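Local coordinates for beta-N-acetylglucosaminidase-like protein Glycoside hydrolase family 20 (Flavobacterium johnsoniae, PDB 6YHH), which probably removes N-acetylglucosamine units from the non-reducing ends of chitin oligosaccharides, as a bacterial chitobiase of glycoside hydrolase family 20, at residues Thr26-Val31 and Asn73-Ile78; Asp38-Gly43 and Thr108-Ala113; Arg47-Leu52 and Phe60-Ile65. One frame throughout, in Å; residues are numbered along the deposited sequence.

Strand 21-24 leads into the loop that opens contact 1, where 26-31 pairs with 73-78, 42 residues on, closing a loop that runs through strand 31-35, helix 40-56 and the connection after it. Contact 3 is nested inside that loop: 47-52 on the helix is packed by 60-65 of the connection, only eight residues later. Contact 2 starts at 38-43 and closes at 108-113, so it crosses contact 1, encloses contact 3 and joins the starts of helices 40-56 and 110-123. Packing between the contacts links sheet, helices and connection within the family 20 domain 2 region: Ile78 lies on Ala113, Phe29 on Leu52, and Phe42 on the backbone of Ile65.

Contact 1 of 3, residues Thr26-Val31 and Asn73-Ile78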
loop_
_atom_site.group_PDB
_atom_site.type_symbol
_atom_site.label_atom_id
_atom_site.label_comp_id
_atom_site.label_asym_id
_atom_site.label_seq_id
_atom_site.Cartn_x
_atom_site.Cartn_y
_atom_site.Cartn_z
ATOM N N THR A 26 -24.214 13.201 -14.267
ATOM C CA THR A 26 -25.372 12.841 -13.474
ATOM C C THR A 26 -25.427 11.348 -13.360
ATOM O O THR A 26 -24.674 10.611 -13.970
ATOM C CB THR A 26 -26.696 13.209 -14.200
ATOM O OG1 THR A 26 -26.905 12.350 -15.309
ATOM C CG2 THR A 26 -26.650 14.674 -14.596
ATOM N N LYS A 27 -26.424 10.888 -12.597
ATOM C CA LYS A 27 -26.669 9.484 -12.452
ATOM C C LYS A 27 -27.134 8.757 -13.723
ATOM O O LYS A 27 -27.140 7.530 -13.795
ATOM C CB LYS A 27 -27.669 9.266 -11.281
ATOM C CG LYS A 27 -27.437 7.942 -10.541
ATOM C CD LYS A 27 -28.199 7.964 -9.244
ATOM C CE LYS A 27 -28.263 6.560 -8.745
ATOM N NZ LYS A 27 -27.084 6.291 -7.950
ATOM N N ASN A 28 -27.425 9.505 -14.786
ATOM C CA ASN A 28 -27.756 8.937 -16.093
ATOM C C ASN A 28 -26.533 8.492 -16.868
ATOM O O ASN A 28 -26.633 7.815 -17.883
ATOM C CB ASN A 28 -28.533 9.975 -16.978
ATOM C CG ASN A 28 -29.161 9.314 -18.197
ATOM O OD1 ASN A 28 -29.821 8.262 -18.045
ATOM N ND2 ASN A 28 -28.920 9.868 -19.427
ATOM N N PHE A 29 -25.343 8.925 -16.413
ATOM C CA PHE A 29 -24.131 8.570 -17.112
ATOM C C PHE A 29 -23.852 7.088 -17.300
ATOM O O PHE A 29 -23.837 6.290 -16.324
ATOM C CB PHE A 29 -22.944 9.232 -16.450
ATOM C CG PHE A 29 -21.644 9.132 -17.231
ATOM C CD1 PHE A 29 -21.382 10.021 -18.272
ATOM C CD2 PHE A 29 -20.679 8.202 -16.920
ATOM C CE1 PHE A 29 -20.194 9.935 -18.963
ATOM C CE2 PHE A 29 -19.457 8.160 -17.614
ATOM C CZ PHE A 29 -19.252 9.003 -18.663
ATOM N N LYS A 30 -23.617 6.737 -18.557
ATOM C CA LYS A 30 -23.235 5.425 -18.986
ATOM C C LYS A 30 -22.230 5.461 -20.127
ATOM O O LYS A 30 -22.095 6.497 -20.819
ATOM C CB LYS A 30 -24.520 4.624 -19.447
ATOM C CG LYS A 30 -25.527 4.342 -18.356
ATOM C CD LYS A 30 -26.722 3.504 -18.844
ATOM C CE LYS A 30 -27.859 4.410 -19.372
ATOM N NZ LYS A 30 -28.466 5.562 -18.575
ATOM N N VAL A 31 -21.562 4.330 -20.330
ATOM C CA VAL A 31 -20.558 4.117 -21.344
ATOM C C VAL A 31 -20.911 2.965 -22.264
ATOM O O VAL A 31 -21.436 1.927 -21.865
ATOM C CB VAL A 31 -19.131 3.949 -20.740
ATOM C CG1 VAL A 31 -19.027 2.676 -19.931
ATOM C CG2 VAL A 31 -18.059 3.988 -21.807
ATOM N N ASN A 73 -27.211 4.138 -26.710
ATOM C CA ASN A 73 -27.441 5.586 -26.520
ATOM C C ASN A 73 -26.726 6.181 -25.332
ATOM O O ASN A 73 -27.103 7.231 -24.866
ATOM C CB ASN A 73 -28.910 5.861 -26.291
ATOM C CG ASN A 73 -29.740 5.380 -27.434
ATOM O OD1 ASN A 73 -29.402 5.622 -28.607
ATOM N ND2 ASN A 73 -30.776 4.634 -27.122
ATOM N N ALA A 74 -25.713 5.474 -24.811
ATOM C CA ALA A 74 -24.936 5.996 -23.695
ATOM C C ALA A 74 -24.358 7.382 -23.932
ATOM O O ALA A 74 -23.956 7.729 -25.075
ATOM C CB ALA A 74 -23.798 5.025 -23.413
ATOM N N GLU A 75 -24.221 8.165 -22.868
ATOM C CA GLU A 75 -23.632 9.511 -22.944
ATOM C C GLU A 75 -22.177 9.507 -23.369
ATOM O O GLU A 75 -21.726 10.484 -23.932
ATOM C CB GLU A 75 -23.850 10.298 -21.664
ATOM C CG GLU A 75 -25.275 10.777 -21.493
ATOM C CD GLU A 75 -25.592 11.242 -20.085
ATOM O OE1 GLU A 75 -24.733 11.035 -19.135
ATOM O OE2 GLU A 75 -26.707 11.826 -19.919
ATOM N N LEU A 76 -21.452 8.449 -23.036
ATOM C CA LEU A 76 -20.046 8.276 -23.476
ATOM C C LEU A 76 -19.946 7.131 -24.424
ATOM O O LEU A 76 -20.218 5.956 -24.084
ATOM C CB LEU A 76 -19.051 8.079 -22.266
ATOM C CG LEU A 76 -17.594 7.790 -22.700
ATOM C CD1 LEU A 76 -16.883 8.909 -23.450
ATOM C CD2 LEU A 76 -16.820 7.447 -21.442
ATOM N N GLN A 77 -19.544 7.447 -25.656
ATOM C CA GLN A 77 -19.331 6.450 -26.744
ATOM C C GLN A 77 -17.881 6.374 -27.061
ATOM O O GLN A 77 -17.246 7.423 -27.229
ATOM C CB GLN A 77 -20.026 6.914 -28.031
ATOM C CG GLN A 77 -21.510 6.990 -27.895
ATOM C CD GLN A 77 -22.133 5.606 -27.815
ATOM O OE1 GLN A 77 -21.634 4.623 -28.422
ATOM N NE2 GLN A 77 -23.247 5.511 -27.024
ATOM N N ILE A 78 -17.382 5.153 -27.109
ATOM C CA ILE A 78 -16.034 4.853 -27.386
ATOM C C ILE A 78 -16.013 3.924 -28.607
ATOM O O ILE A 78 -16.462 2.794 -28.533
ATOM C CB ILE A 78 -15.369 4.147 -26.197
ATOM C CG1 ILE A 78 -15.516 4.964 -24.896
ATOM C CG2 ILE A 78 -13.939 3.844 -26.522
ATOM C CD1 ILE A 78 -15.068 4.159 -23.722
HETATM O O HOH W 1 -24.222 12.621 -17.106
HETATM O O HOH W 2 -27.343 13.417 -17.905
HETATM O O HOH W 3 -26.065 7.509 -20.591
#
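Glu75 reaches across to the turn Thr26-Phe29, its chain extended beyond CG, and its carboxylate meets the Asn28 amide with the two planes 84° apart. Asn28 ND2 donates to Glu75 OE2 over 3.0 Å, arriving from above the carboxylate plane. With CG anti to the backbone N (chi1 -170°), the Phe29 ring brings CD1 to 3.6 Å from Glu75 OE1, which lies at the ring edge. Two waters each donate a hydrogen bond to the carboxylate: one links Glu75 OE1 to Thr26 N, the other joins Glu75 OE2 to Thr26 OG1, so both oxygens are tied to the turn. The same OG1 accepts from Asn28 N at 2.9 Å, an ST turn.

Farther along, Phe29 CZ touches Leu76 CB at 3.7 Å. Val31 and Leu76 run alongside each other on one face of the sheet, CG2 against CD2 at 3.7 Å, while Val31 CG2 meets Ile78 CD1 at 3.6 Å. Val45 and Phe48 of helix 40-56 cover this apolar side. Leu76 N donates to Lys30 O over 3.0 Å, and Val31 bridges Leu76 with a CA-CA distance of 4.7 Å. This is the start of a parallel strand pair, 31-35 beside 76-80, in the helix-covered mixed sheet of the domain 2 region.

Contact 2 of 3, residues Asp38-Gly43 and Thr108-Ala113; sequences DSRIFG and TSDLGA
The backbones come closest at Ile41 and Asp110, whose CA atoms are 5.6 Å apart where the first turns of helices 40-56 and 110-123 meet. The CB of Asp110 points toward the other segment, and both carboxylate oxygens are used there. Its OD1 accepts from Asp38 N at 2.8 Å, approached from above the carboxylate plane, and Gly84 N also donates to this oxygen. Its OD2 takes the salt bridge from Arg40 NH1, at 2.8 Å and 164°; the oxygen lies in plane at the guanidinium edge and is met on its syn side, though tilted out of the carboxylate plane.

Chi1 and the extended chi2 of Arg40 bring CG and CD alongside Asp110 OD2, and the bend at chi3 (59°) turns the guanidinium so that NH1 meets it. Asp38 OD2 sits 3.3 Å above the centre of the guanidinium face, contributing charge but receiving no N-H from the group. That oxygen instead accepts from Arg40 N at 2.9 Å, a capping bond in the turn that leads into helix 40-56. Ser109 is the N-cap of helix 110-123, its OG accepting from Leu111 N. A salt-bridge network of Asp38, Arg40 and Asp110 thus joins the capped entries of the two helices, on the helical side of the domain 2 sheet. Arg40 NH2 also bridges to Asp221. Beneath the charges, Ile41 CD1 packs on Ala113 CB at 3.9 Å.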
loop_
_atom_site.group_PDB
_atom_site.type_symbol
_atom_site.label_atom_id
_atom_site.label_comp_id
_atom_site.label_asym_id
_atom_site.label_seq_id
_atom_site.Cartn_x
_atom_site.Cartn_y
_atom_site.Cartn_z
ATOM N N ASP A 38 -9.436 -4.528 -29.260
ATOM C CA ASP A 38 -8.922 -5.637 -28.502
ATOM C C ASP A 38 -9.674 -5.702 -27.202
ATOM O O ASP A 38 -10.123 -4.668 -26.702
ATOM C CB ASP A 38 -7.379 -5.502 -28.260
ATOM C CG ASP A 38 -6.814 -6.648 -27.521
ATOM O OD1 ASP A 38 -6.371 -7.660 -28.149
ATOM O OD2 ASP A 38 -6.799 -6.597 -26.231
ATOM N N SER A 39 -9.830 -6.906 -26.629
ATOM C CA SER A 39 -10.559 -7.063 -25.362
ATOM C C SER A 39 -9.991 -6.309 -24.162
ATOM O O SER A 39 -10.690 -6.097 -23.173
ATOM C CB SER A 39 -10.664 -8.552 -24.991
ATOM O OG SER A 39 -9.387 -9.158 -24.871
ATOM N N ARG A 40 -8.756 -5.818 -24.241
ATOM C CA ARG A 40 -8.224 -4.973 -23.141
ATOM C C ARG A 40 -9.026 -3.729 -22.923
ATOM O O ARG A 40 -9.006 -3.105 -21.858
ATOM C CB ARG A 40 -6.763 -4.610 -23.422
ATOM C CG ARG A 40 -6.512 -3.620 -24.565
ATOM C CD ARG A 40 -5.039 -3.192 -24.755
ATOM N NE ARG A 40 -4.164 -4.346 -25.021
ATOM C CZ ARG A 40 -3.938 -4.893 -26.202
ATOM N NH1 ARG A 40 -4.493 -4.334 -27.297
ATOM N NH2 ARG A 40 -3.230 -5.992 -26.296
ATOM N N ILE A 41 -9.862 -3.380 -23.916
ATOM C CA ILE A 41 -10.681 -2.188 -23.735
ATOM C C ILE A 41 -11.679 -2.362 -22.568
ATOM O O ILE A 41 -12.065 -1.356 -21.926
ATOM C CB ILE A 41 -11.418 -1.797 -25.077
ATOM C CG1 ILE A 41 -12.078 -0.443 -25.010
ATOM C CG2 ILE A 41 -12.511 -2.831 -25.349
ATOM C CD1 ILE A 41 -11.160 0.756 -24.840
ATOM N N PHE A 42 -12.134 -3.582 -22.294
ATOM C CA PHE A 42 -13.228 -3.798 -21.314
ATOM C C PHE A 42 -12.810 -3.457 -19.875
ATOM O O PHE A 42 -13.464 -2.707 -19.192
ATOM C CB PHE A 42 -13.823 -5.194 -21.444
ATOM C CG PHE A 42 -14.433 -5.428 -22.822
ATOM C CD1 PHE A 42 -15.417 -4.580 -23.318
ATOM C CD2 PHE A 42 -13.927 -6.436 -23.618
ATOM C CE1 PHE A 42 -15.952 -4.795 -24.615
ATOM C CE2 PHE A 42 -14.463 -6.656 -24.893
ATOM C CZ PHE A 42 -15.433 -5.828 -25.366
ATOM N N GLY A 43 -11.659 -3.973 -19.493
ATOM C CA GLY A 43 -11.177 -3.662 -18.130
ATOM C C GLY A 43 -10.847 -2.182 -18.071
ATOM O O GLY A 43 -11.058 -1.539 -17.005
ATOM N N THR A 108 -8.115 4.878 -33.548
ATOM C CA THR A 108 -7.737 3.778 -34.414
ATOM C C THR A 108 -7.846 2.423 -33.734
ATOM O O THR A 108 -8.319 1.438 -34.307
ATOM C CB THR A 108 -6.323 3.957 -34.942
ATOM O OG1 THR A 108 -6.246 5.174 -35.657
ATOM C CG2 THR A 108 -5.916 2.825 -35.792
ATOM N N SER A 109 -7.355 2.334 -32.515
ATOM C CA SER A 109 -7.440 1.072 -31.768
ATOM C C SER A 109 -7.753 1.373 -30.266
ATOM O O SER A 109 -7.869 2.524 -29.843
ATOM C CB SER A 109 -6.195 0.227 -31.889
ATOM O OG SER A 109 -5.192 0.735 -30.996
ATOM N N ASP A 110 -7.985 0.315 -29.503
ATOM C CA ASP A 110 -8.136 0.416 -28.055
ATOM C C ASP A 110 -6.931 1.134 -27.413
ATOM O O ASP A 110 -7.096 1.720 -26.370
ATOM C CB ASP A 110 -8.277 -0.966 -27.449
ATOM C CG ASP A 110 -7.307 -1.894 -28.043
ATOM O OD1 ASP A 110 -7.626 -2.427 -29.158
ATOM O OD2 ASP A 110 -6.194 -2.097 -27.523
ATOM N N LEU A 111 -5.733 1.144 -27.994
ATOM C CA LEU A 111 -4.593 1.801 -27.334
ATOM C C LEU A 111 -4.849 3.308 -27.249
ATOM O O LEU A 111 -4.703 3.930 -26.183
ATOM C CB LEU A 111 -3.298 1.517 -28.044
ATOM C CG LEU A 111 -2.869 0.079 -28.128
ATOM C CD1 LEU A 111 -1.619 -0.009 -28.926
ATOM C CD2 LEU A 111 -2.664 -0.587 -26.785
ATOM N N GLY A 112 -5.271 3.924 -28.349
ATOM C CA GLY A 112 -5.672 5.312 -28.308
ATOM C C GLY A 112 -6.875 5.586 -27.434
ATOM O O GLY A 112 -6.939 6.589 -26.730
ATOM N N ALA A 113 -7.856 4.695 -27.443
ATOM C CA ALA A 113 -9.022 4.898 -26.568
ATOM C C ALA A 113 -8.666 4.856 -25.079
ATOM O O ALA A 113 -9.189 5.630 -24.315
ATOM C CB ALA A 113 -10.110 3.924 -26.858
#

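Contact 3 of 3, residues Arg47-Leu52 and Phe60-Ile65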
loop_
_atom_site.group_PDB
_atom_site.type_symbol
_atom_site.label_atom_id
_atom_site.label_comp_id
_atom_site.label_asym_id
_atom_site.label_seq_id
_atom_site.Cartn_x
_atom_site.Cartn_y
_atom_site.Cartn_z
ATOM N N ARG A 47 -12.391 0.286 -15.291
ATOM C CA ARG A 47 -11.565 1.051 -14.308
ATOM C C ARG A 47 -11.800 2.530 -14.439
ATOM O O ARG A 47 -11.854 3.201 -13.470
ATOM C CB ARG A 47 -10.101 0.695 -14.503
ATOM C CG ARG A 47 -9.793 -0.716 -14.061
ATOM C CD ARG A 47 -8.338 -1.118 -14.155
ATOM N NE ARG A 47 -7.777 -1.184 -15.505
ATOM C CZ ARG A 47 -7.824 -2.291 -16.244
ATOM N NH1 ARG A 47 -8.381 -3.410 -15.751
ATOM N NH2 ARG A 47 -7.310 -2.267 -17.445
ATOM N N PHE A 48 -11.970 3.040 -15.648
ATOM C CA PHE A 48 -12.308 4.438 -15.874
ATOM C C PHE A 48 -13.564 4.845 -15.063
ATOM O O PHE A 48 -13.635 5.837 -14.370
ATOM C CB PHE A 48 -12.458 4.753 -17.390
ATOM C CG PHE A 48 -13.234 6.010 -17.652
ATOM C CD1 PHE A 48 -12.661 7.278 -17.631
ATOM C CD2 PHE A 48 -14.587 5.938 -17.879
ATOM C CE1 PHE A 48 -13.412 8.421 -17.893
ATOM C CE2 PHE A 48 -15.348 7.086 -18.069
ATOM C CZ PHE A 48 -14.794 8.329 -18.083
ATOM N N LEU A 49 -14.598 4.027 -15.228
ATOM C CA LEU A 49 -15.888 4.283 -14.577
ATOM C C LEU A 49 -15.755 4.226 -13.054
ATOM O O LEU A 49 -16.255 5.100 -12.351
ATOM C CB LEU A 49 -16.914 3.300 -15.106
ATOM C CG LEU A 49 -18.353 3.574 -14.683
ATOM C CD1 LEU A 49 -18.772 4.872 -15.309
ATOM C CD2 LEU A 49 -19.290 2.468 -15.151
ATOM N N ARG A 50 -15.051 3.211 -12.555
ATOM C CA ARG A 50 -14.759 3.118 -11.138
ATOM C C ARG A 50 -14.013 4.330 -10.628
ATOM O O ARG A 50 -14.365 4.919 -9.587
ATOM C CB ARG A 50 -13.997 1.850 -10.777
ATOM C CG ARG A 50 -14.693 0.515 -11.050
ATOM C CD ARG A 50 -15.864 0.323 -10.052
ATOM N NE ARG A 50 -17.083 0.974 -10.450
ATOM C CZ ARG A 50 -17.932 0.554 -11.396
ATOM N NH1 ARG A 50 -17.628 -0.542 -12.119
ATOM N NH2 ARG A 50 -19.023 1.238 -11.624
ATOM N N ARG A 51 -12.987 4.766 -11.381
ATOM C CA ARG A 51 -12.226 5.912 -10.949
ATOM C C ARG A 51 -13.070 7.202 -10.961
ATOM O O ARG A 51 -13.041 8.009 -10.020
ATOM C CB ARG A 51 -10.979 6.090 -11.798
ATOM C CG ARG A 51 -9.971 4.996 -11.559
ATOM C CD ARG A 51 -8.962 4.846 -12.662
ATOM N NE ARG A 51 -8.129 5.989 -12.857
ATOM C CZ ARG A 51 -7.404 6.230 -13.949
ATOM N NH1 ARG A 51 -7.529 5.461 -15.004
ATOM N NH2 ARG A 51 -6.587 7.289 -13.989
ATOM N N LEU A 52 -13.819 7.386 -12.020
ATOM C CA LEU A 52 -14.704 8.541 -12.096
ATOM C C LEU A 52 -15.701 8.604 -10.958
ATOM O O LEU A 52 -15.938 9.655 -10.393
ATOM C CB LEU A 52 -15.417 8.521 -13.471
ATOM C CG LEU A 52 -16.298 9.709 -13.751
ATOM C CD1 LEU A 52 -15.529 11.036 -13.692
ATOM C CD2 LEU A 52 -17.030 9.562 -15.077
ATOM N N PHE A 60 -22.744 5.253 -10.185
ATOM C CA PHE A 60 -23.170 4.968 -11.577
ATOM C C PHE A 60 -23.876 3.629 -11.637
ATOM O O PHE A 60 -23.572 2.695 -10.886
ATOM C CB PHE A 60 -21.929 4.967 -12.506
ATOM C CG PHE A 60 -21.263 6.314 -12.600
ATOM C CD1 PHE A 60 -21.982 7.405 -12.885
ATOM C CD2 PHE A 60 -19.870 6.452 -12.439
ATOM C CE1 PHE A 60 -21.408 8.646 -13.028
ATOM C CE2 PHE A 60 -19.291 7.675 -12.616
ATOM C CZ PHE A 60 -20.037 8.789 -12.839
ATOM N N GLU A 61 -24.781 3.517 -12.593
ATOM C CA GLU A 61 -25.526 2.252 -12.814
ATOM C C GLU A 61 -24.724 1.067 -13.200
ATOM O O GLU A 61 -25.006 -0.018 -12.766
ATOM C CB GLU A 61 -26.658 2.455 -13.887
ATOM N N GLN A 62 -23.750 1.174 -14.086
ATOM C CA GLN A 62 -23.057 0.044 -14.581
ATOM C C GLN A 62 -22.032 -0.467 -13.587
ATOM O O GLN A 62 -21.343 0.357 -12.921
ATOM C CB GLN A 62 -22.295 0.452 -15.852
ATOM C CG GLN A 62 -23.198 0.598 -17.056
ATOM C CD GLN A 62 -22.469 1.276 -18.162
ATOM O OE1 GLN A 62 -22.206 2.467 -18.081
ATOM N NE2 GLN A 62 -22.030 0.494 -19.154
ATOM N N GLY A 63 -21.927 -1.786 -13.538
ATOM C CA GLY A 63 -20.874 -2.416 -12.764
ATOM C C GLY A 63 -19.710 -2.702 -13.696
ATOM O O GLY A 63 -19.051 -1.772 -14.132
ATOM N N PHE A 64 -19.508 -3.957 -14.014
ATOM C CA PHE A 64 -18.459 -4.358 -14.987
ATOM C C PHE A 64 -18.910 -4.164 -16.441
ATOM O O PHE A 64 -20.067 -4.451 -16.780
ATOM C CB PHE A 64 -18.078 -5.795 -14.733
ATOM C CG PHE A 64 -17.356 -6.016 -13.406
ATOM C CD1 PHE A 64 -18.079 -6.240 -12.256
ATOM C CD2 PHE A 64 -15.951 -5.941 -13.312
ATOM C CE1 PHE A 64 -17.436 -6.411 -11.030
ATOM C CE2 PHE A 64 -15.291 -6.102 -12.069
ATOM C CZ PHE A 64 -16.050 -6.355 -10.937
ATOM N N ILE A 65 -17.998 -3.661 -17.288
ATOM C CA ILE A 65 -18.223 -3.505 -18.739
ATOM C C ILE A 65 -17.475 -4.677 -19.379
ATOM O O ILE A 65 -16.267 -4.900 -19.146
ATOM C CB ILE A 65 -17.756 -2.114 -19.190
ATOM C CG1 ILE A 65 -18.735 -1.028 -18.738
ATOM C CG2 ILE A 65 -17.612 -2.090 -20.709
ATOM C CD1 ILE A 65 -18.279 -0.310 -17.523
HETATM O O HOH W 4 -21.136 2.403 -9.584
#
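Gly63 O receives Arg50 NH1 at 2.8 Å, and the neighbouring carbonyl, Gln62 O, receives NH2 of the same guanidinium at 2.8 Å. The two bonds differ in approach: NH1 stands above the Gly63 carbonyl plane, 60° out of it, although the oxygen lies in the guanidinium plane, whereas NH2 lies in the carbonyl plane of Gln62. Together they set the orientation of the guanidinium plane, restraining its turning about the CD-NE bond. Although the CB of Arg50 points away from the loop, bends at chi2 and chi3 (-71° and 83°) bring the guanidinium edge back to the loop carbonyls. A water 2.8 Å from Phe60 O accepts a weak bond from NH2. Tyr550 of the second subunit packs against Arg50, so this contact borders that subunit, whose Asp204 also touches Phe64.

The irregular connection from helix 40-56 to strand 76-80 doubles back along the helix and packs on it, within the domain 2 region. Leu49 enters between several loop side chains: its CD1 lies 3.5 Å from Phe60 CD2, while CD2 reaches Gln62 CB at 3.7 Å and Ile65 CD1 at 3.8 Å. Leu52 meets the Phe60 ring at its edge, its CG 3.8 Å from CE2. Beyond the CB that touches Leu49, the Gln62 chain is extended and its OE1 accepts from Val31 N, and Phe29 packs its ring against Phe60.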